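Side-chain contacts in KLLA0E08119p (Kluyveromyces lactis, PDB 3VA7), which probably catalyses the ATP- and biotin-dependent carboxylation of urea, as the urea carboxylase part of a longer enzyme that probably also hydrolyses the urea-1-carboxylate formed: residues I328-T333 and W392-T397; A763-W768 and E794-S799. One frame throughout, in Å; residues are numbered along the deposited sequence.

Contact 1: I328-T333 and W392-T397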
loop_
_atom_site.group_PDB
_atom_site.type_symbol
_atom_site.label_atom_id
_atom_site.label_comp_id
_atom_site.label_asym_id
_atom_site.label_seq_id
_atom_site.Cartn_x
_atom_site.Cartn_y
_atom_site.Cartn_z
ATOM N N ILE A 328 2.845 24.585 25.119
ATOM C CA ILE A 328 4.190 24.947 25.612
ATOM C C ILE A 328 4.131 25.596 27.003
ATOM O O ILE A 328 4.964 25.304 27.911
ATOM C CB ILE A 328 5.025 25.763 24.616
ATOM C CG1 ILE A 328 4.354 27.081 24.256
ATOM C CG2 ILE A 328 5.284 24.947 23.361
ATOM C CD1 ILE A 328 5.231 27.969 23.460
ATOM N N THR A 329 3.108 26.444 27.175
ATOM C CA THR A 329 2.760 27.038 28.461
ATOM C C THR A 329 2.555 25.949 29.529
ATOM O O THR A 329 3.049 26.063 30.689
ATOM C CB THR A 329 1.492 27.944 28.292
ATOM O OG1 THR A 329 1.776 28.979 27.334
ATOM C CG2 THR A 329 1.097 28.590 29.573
ATOM N N GLU A 330 1.848 24.888 29.149
ATOM C CA GLU A 330 1.604 23.762 30.095
ATOM C C GLU A 330 2.920 23.041 30.505
ATOM O O GLU A 330 3.025 22.484 31.591
ATOM C CB GLU A 330 0.577 22.759 29.539
ATOM C CG GLU A 330 -0.829 23.324 29.389
ATOM C CD GLU A 330 -1.879 22.300 28.935
ATOM O OE1 GLU A 330 -1.487 21.186 28.479
ATOM O OE2 GLU A 330 -3.111 22.596 29.050
ATOM N N MET A 331 3.926 23.088 29.640
ATOM C CA MET A 331 5.112 22.338 29.927
ATOM C C MET A 331 5.811 23.155 30.984
ATOM O O MET A 331 6.260 22.596 32.005
ATOM C CB MET A 331 6.023 22.157 28.688
ATOM C CG MET A 331 5.521 21.199 27.632
ATOM S SD MET A 331 5.826 19.462 28.052
ATOM C CE MET A 331 4.175 19.187 28.733
ATOM N N VAL A 332 5.932 24.463 30.755
ATOM C CA VAL A 332 6.754 25.256 31.685
ATOM C C VAL A 332 6.124 25.562 33.071
ATOM O O VAL A 332 6.846 25.916 34.009
ATOM C CB VAL A 332 7.355 26.491 31.049
ATOM C CG1 VAL A 332 8.031 26.087 29.773
ATOM C CG2 VAL A 332 6.285 27.537 30.786
ATOM N N THR A 333 4.816 25.336 33.220
ATOM C CA THR A 333 4.105 25.677 34.464
ATOM C C THR A 333 3.549 24.416 35.171
ATOM O O THR A 333 3.365 24.396 36.378
ATOM C CB THR A 333 2.968 26.685 34.141
ATOM O OG1 THR A 333 1.991 26.079 33.296
ATOM C CG2 THR A 333 3.525 27.898 33.365
ATOM N N TRP A 392 9.130 10.323 24.337
ATOM C CA TRP A 392 9.652 11.108 25.496
ATOM C C TRP A 392 9.255 12.567 25.375
ATOM O O TRP A 392 9.294 13.297 26.371
ATOM C CB TRP A 392 11.203 11.030 25.665
ATOM C CG TRP A 392 11.934 11.254 24.363
ATOM C CD1 TRP A 392 12.332 10.287 23.484
ATOM C CD2 TRP A 392 12.248 12.517 23.727
ATOM N NE1 TRP A 392 12.901 10.853 22.378
ATOM C CE2 TRP A 392 12.880 12.214 22.494
ATOM C CE3 TRP A 392 12.067 13.858 24.082
ATOM C CZ2 TRP A 392 13.348 13.192 21.630
ATOM C CZ3 TRP A 392 12.544 14.843 23.214
ATOM C CH2 TRP A 392 13.174 14.509 22.008
ATOM N N ALA A 393 8.924 12.999 24.163
ATOM C CA ALA A 393 8.294 14.317 23.981
ATOM C C ALA A 393 6.778 14.207 24.294
ATOM O O ALA A 393 6.230 13.129 24.457
ATOM C CB ALA A 393 8.555 14.877 22.536
ATOM N N ARG A 394 6.117 15.341 24.405
ATOM C CA ARG A 394 4.662 15.363 24.435
ATOM C C ARG A 394 4.254 15.558 22.987
ATOM O O ARG A 394 4.753 16.465 22.305
ATOM C CB ARG A 394 4.109 16.518 25.329
ATOM C CG ARG A 394 2.618 16.803 25.059
ATOM C CD ARG A 394 2.007 17.682 26.054
ATOM N NE ARG A 394 0.752 18.217 25.564
ATOM C CZ ARG A 394 -0.015 19.046 26.267
ATOM N NH1 ARG A 394 0.357 19.428 27.494
ATOM N NH2 ARG A 394 -1.151 19.490 25.760
ATOM N N VAL A 395 3.379 14.684 22.494
ATOM C CA VAL A 395 2.846 14.894 21.129
ATOM C C VAL A 395 1.353 14.889 21.154
ATOM O O VAL A 395 0.739 13.960 21.624
ATOM C CB VAL A 395 3.588 14.075 19.955
ATOM C CG1 VAL A 395 4.771 13.227 20.484
ATOM C CG2 VAL A 395 2.642 13.300 19.026
ATOM N N ASP A 396 0.764 15.993 20.741
ATOM C CA ASP A 396 -0.679 16.049 20.716
ATOM C C ASP A 396 -1.021 15.735 19.274
ATOM O O ASP A 396 -0.600 16.435 18.318
ATOM C CB ASP A 396 -1.204 17.401 21.202
ATOM C CG ASP A 396 -0.842 17.706 22.682
ATOM O OD1 ASP A 396 -0.451 16.835 23.504
ATOM O OD2 ASP A 396 -0.961 18.868 23.063
ATOM N N THR A 397 -1.710 14.635 19.096
ATOM C CA THR A 397 -2.028 14.222 17.775
ATOM C C THR A 397 -3.385 13.516 17.802
ATOM O O THR A 397 -4.030 13.393 18.869
ATOM C CB THR A 397 -0.905 13.282 17.212
ATOM O OG1 THR A 397 -1.143 13.010 15.814
ATOM C CG2 THR A 397 -0.809 11.945 18.052
#
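Met331 and Arg394 bring the two backbones closest, with 8.9 Å between CA of Met331 and CA of Arg394, where the end of helix 326-333 faces strand 394-397 in the biotin carboxylase part of the chain. Side chains must bridge that gap, and a three-member salt-bridge network, Glu330-Arg394-Asp396, does so. Arginine suits the middle because its flat head can serve two carboxylates along different edges. Arg394 reaches across to the helix because its CG lies anti to the backbone N (chi1 164°) and its chain runs extended as far as NE. Its NH1 meets OE1 of Glu330 at 2.7 Å, in the guanidinium plane and nearly straight (163°); NH2 adds a weak bond to the same oxygen. Asp396, two residues along the strand, is gripped side-on: Arg394 NE gives to Asp396 OD1 at 2.8 Å, and Arg394 NH2 to Asp396 OD2, both on the syn side of the carboxylate. The two acids would probably repel without the arginine between them. The other oxygen of Glu330 is held by Arg45 and the backbone N of Leu337. Beside the polar head, Met331, bent along its chain, sets its CE 3.8 Å from CD of Arg394.

Contact 2: A763-W768 and E794-S799. With NA (sodium ion), chain K.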
loop_
_atom_site.group_PDB
_atom_site.type_symbol
_atom_site.label_atom_id
_atom_site.label_comp_id
_atom_site.label_asym_id
_atom_site.label_seq_id
_atom_site.Cartn_x
_atom_site.Cartn_y
_atom_site.Cartn_z
ATOM N N ALA A 763 15.743 -19.662 -16.201
ATOM C CA ALA A 763 16.774 -19.811 -15.185
ATOM C C ALA A 763 16.899 -18.512 -14.463
ATOM O O ALA A 763 16.737 -17.492 -15.049
ATOM C CB ALA A 763 18.112 -20.254 -15.766
ATOM N N GLU A 764 17.176 -18.548 -13.180
ATOM C CA GLU A 764 17.231 -17.326 -12.425
ATOM C C GLU A 764 17.868 -16.210 -13.246
ATOM O O GLU A 764 17.318 -15.101 -13.340
ATOM C CB GLU A 764 18.043 -17.550 -11.161
ATOM C CG GLU A 764 18.105 -16.347 -10.237
ATOM C CD GLU A 764 18.753 -16.690 -8.913
ATOM O OE1 GLU A 764 19.040 -15.754 -8.150
ATOM O OE2 GLU A 764 19.003 -17.910 -8.651
ATOM N N ALA A 765 19.018 -16.542 -13.839
ATOM C CA ALA A 765 19.956 -15.595 -14.420
ATOM C C ALA A 765 19.529 -15.271 -15.825
ATOM O O ALA A 765 20.122 -14.382 -16.459
ATOM C CB ALA A 765 21.349 -16.219 -14.457
ATOM N N GLU A 766 18.554 -16.023 -16.326
ATOM C CA GLU A 766 17.918 -15.706 -17.595
ATOM C C GLU A 766 16.657 -14.807 -17.492
ATOM O O GLU A 766 16.218 -14.230 -18.495
ATOM C CB GLU A 766 17.633 -16.973 -18.401
ATOM C CG GLU A 766 18.894 -17.699 -18.745
ATOM C CD GLU A 766 19.449 -17.220 -20.059
ATOM O OE1 GLU A 766 18.762 -17.467 -21.071
ATOM O OE2 GLU A 766 20.525 -16.595 -20.080
ATOM N N LEU A 767 16.099 -14.677 -16.289
ATOM C CA LEU A 767 14.882 -13.863 -16.075
ATOM C C LEU A 767 15.010 -12.415 -16.554
ATOM O O LEU A 767 14.026 -11.858 -17.000
ATOM C CB LEU A 767 14.428 -13.909 -14.603
ATOM C CG LEU A 767 13.319 -14.935 -14.421
ATOM C CD1 LEU A 767 12.917 -15.067 -12.949
ATOM C CD2 LEU A 767 12.115 -14.508 -15.247
ATOM N N TRP A 768 16.208 -11.819 -16.465
ATOM C CA TRP A 768 16.420 -10.464 -16.945
ATOM C C TRP A 768 16.008 -10.285 -18.381
ATOM O O TRP A 768 15.592 -9.226 -18.741
ATOM C CB TRP A 768 17.866 -10.024 -16.813
ATOM C CG TRP A 768 18.765 -10.438 -17.991
ATOM C CD1 TRP A 768 19.524 -11.577 -18.085
ATOM C CD2 TRP A 768 18.983 -9.709 -19.217
ATOM N NE1 TRP A 768 20.197 -11.607 -19.298
ATOM C CE2 TRP A 768 19.892 -10.476 -20.007
ATOM C CE3 TRP A 768 18.501 -8.492 -19.725
ATOM C CZ2 TRP A 768 20.341 -10.051 -21.275
ATOM C CZ3 TRP A 768 18.924 -8.081 -20.987
ATOM C CH2 TRP A 768 19.844 -8.868 -21.751
ATOM N N GLU A 794 26.303 -17.304 -11.158
ATOM C CA GLU A 794 27.534 -16.973 -10.445
ATOM C C GLU A 794 28.376 -15.951 -11.194
ATOM O O GLU A 794 29.005 -15.085 -10.571
ATOM C CB GLU A 794 28.342 -18.226 -10.120
ATOM C CG GLU A 794 28.093 -18.753 -8.703
ATOM C CD GLU A 794 28.312 -20.277 -8.563
ATOM O OE1 GLU A 794 28.019 -20.801 -7.442
ATOM O OE2 GLU A 794 28.761 -20.959 -9.538
ATOM N N SER A 795 28.359 -16.030 -12.526
ATOM C CA SER A 795 29.057 -15.064 -13.323
ATOM C C SER A 795 28.447 -13.673 -13.154
ATOM O O SER A 795 29.174 -12.689 -13.264
ATOM C CB SER A 795 29.049 -15.458 -14.788
ATOM O OG SER A 795 28.101 -14.673 -15.488
ATOM N N GLN A 796 27.134 -13.567 -12.904
ATOM C CA GLN A 796 26.567 -12.237 -12.724
ATOM C C GLN A 796 27.009 -11.679 -11.357
ATOM O O GLN A 796 27.358 -10.501 -11.212
ATOM C CB GLN A 796 25.042 -12.220 -12.904
ATOM C CG GLN A 796 24.543 -12.561 -14.332
ATOM C CD GLN A 796 23.003 -12.634 -14.486
ATOM O OE1 GLN A 796 22.487 -12.920 -15.583
ATOM N NE2 GLN A 796 22.270 -12.377 -13.399
ATOM N N ASP A 797 27.045 -12.533 -10.348
ATOM C CA ASP A 797 27.450 -12.047 -9.072
ATOM C C ASP A 797 28.915 -11.594 -9.075
ATOM O O ASP A 797 29.241 -10.559 -8.485
ATOM C CB ASP A 797 27.169 -13.109 -8.005
ATOM C CG ASP A 797 25.656 -13.390 -7.815
ATOM O OD1 ASP A 797 24.826 -12.745 -8.453
ATOM O OD2 ASP A 797 25.297 -14.284 -7.034
ATOM N N LYS A 798 29.793 -12.340 -9.741
ATOM C CA LYS A 798 31.202 -11.959 -9.810
ATOM C C LYS A 798 31.371 -10.695 -10.610
ATOM O O LYS A 798 32.222 -9.864 -10.294
ATOM C CB LYS A 798 32.119 -13.059 -10.399
ATOM C CG LYS A 798 32.183 -14.385 -9.604
ATOM C CD LYS A 798 32.701 -14.247 -8.137
ATOM C CE LYS A 798 34.244 -14.473 -8.063
ATOM N NZ LYS A 798 34.728 -15.646 -8.922
ATOM N N SER A 799 30.555 -10.554 -11.644
ATOM C CA SER A 799 30.592 -9.376 -12.483
ATOM C C SER A 799 30.207 -8.206 -11.636
ATOM O O SER A 799 30.920 -7.225 -11.610
ATOM C CB SER A 799 29.662 -9.536 -13.663
ATOM O OG SER A 799 30.147 -10.579 -14.506
HETATM NA NA NA K . 20.721 -20.009 -8.847
HETATM O O HOH W 1 20.845 -18.322 -6.445
#
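The amide of Gln796 lies over the methyl of Ala765, where the segment 763-768, a turn leading into the short helix 767-770, rests against helix 786-802; CA of Ala765 and CA of Gln796 are 7.6 Å apart. Along the helix, Glu794 starts its side chain away from the turn. Ser795 is small enough to be buried here, and its hydroxyl is satisfied by Leu792 O and Leu809 N. Gln796 then makes the contact. Its CG stands beside the backbone N (chi1 -65°) and the chain runs extended from there, which carries the amide straight to the turn; CD of Gln796 comes to 3.9 Å from CB of Ala765. The methyl of alanine is short enough to let the amide approach the backbone behind it. As modelled, OE1 of Gln796 lies 2.9 Å from O of Ala765, oxygen against oxygen, so the amide is probably turned over; turned back, the pair may be a hydrogen bond. With an alanine here, a gap would probably open over the Ala765 methyl and Ala765 O would lose the amide beside it, whichever way that amide is turned. Trp768 borders the amide more loosely, ring and amide planes 70° apart, while Ala765 O lies in plane at the ring's edge. The turn belongs to subdomain A/B of the carboxyltransferase part; it follows strand 756-762, and the helix follows strand 778-783, two strands of one mixed sheet. Asp797 is tied to Arg515 and Lys793 by salt bridges. Near it, extended Glu764 places OE2 2.7 Å from the sodium ion, which a water and Asp845 also bind. One turn beyond Ser795, Ser799 binds back to it: Ser799 OG and Ser799 N reach Ser795 O from opposite faces of its plane, the hydroxyl at 2.6 Å.

The contacts lie in different domains, their centres about 55 Å apart and their nearest atoms about 41 Å, and they share no helix or strand. Contact 1, in the biotin carboxylase part, joins a helix to a strand and is only partly buried; charge dominates it, with a second basic partner, Arg45, drawing the network onward. Contact 2, in the carboxyltransferase part, sets a turn against a helix and is buried; its meeting residues are uncharged, and an amide, a methyl and an indole do the touching. There the charged groups sit to one side, with Glu764 given over to the sodium ion and Asp797 to basic neighbours, whereas in 328-333 with 392-397 the ion pairs themselves span the gap.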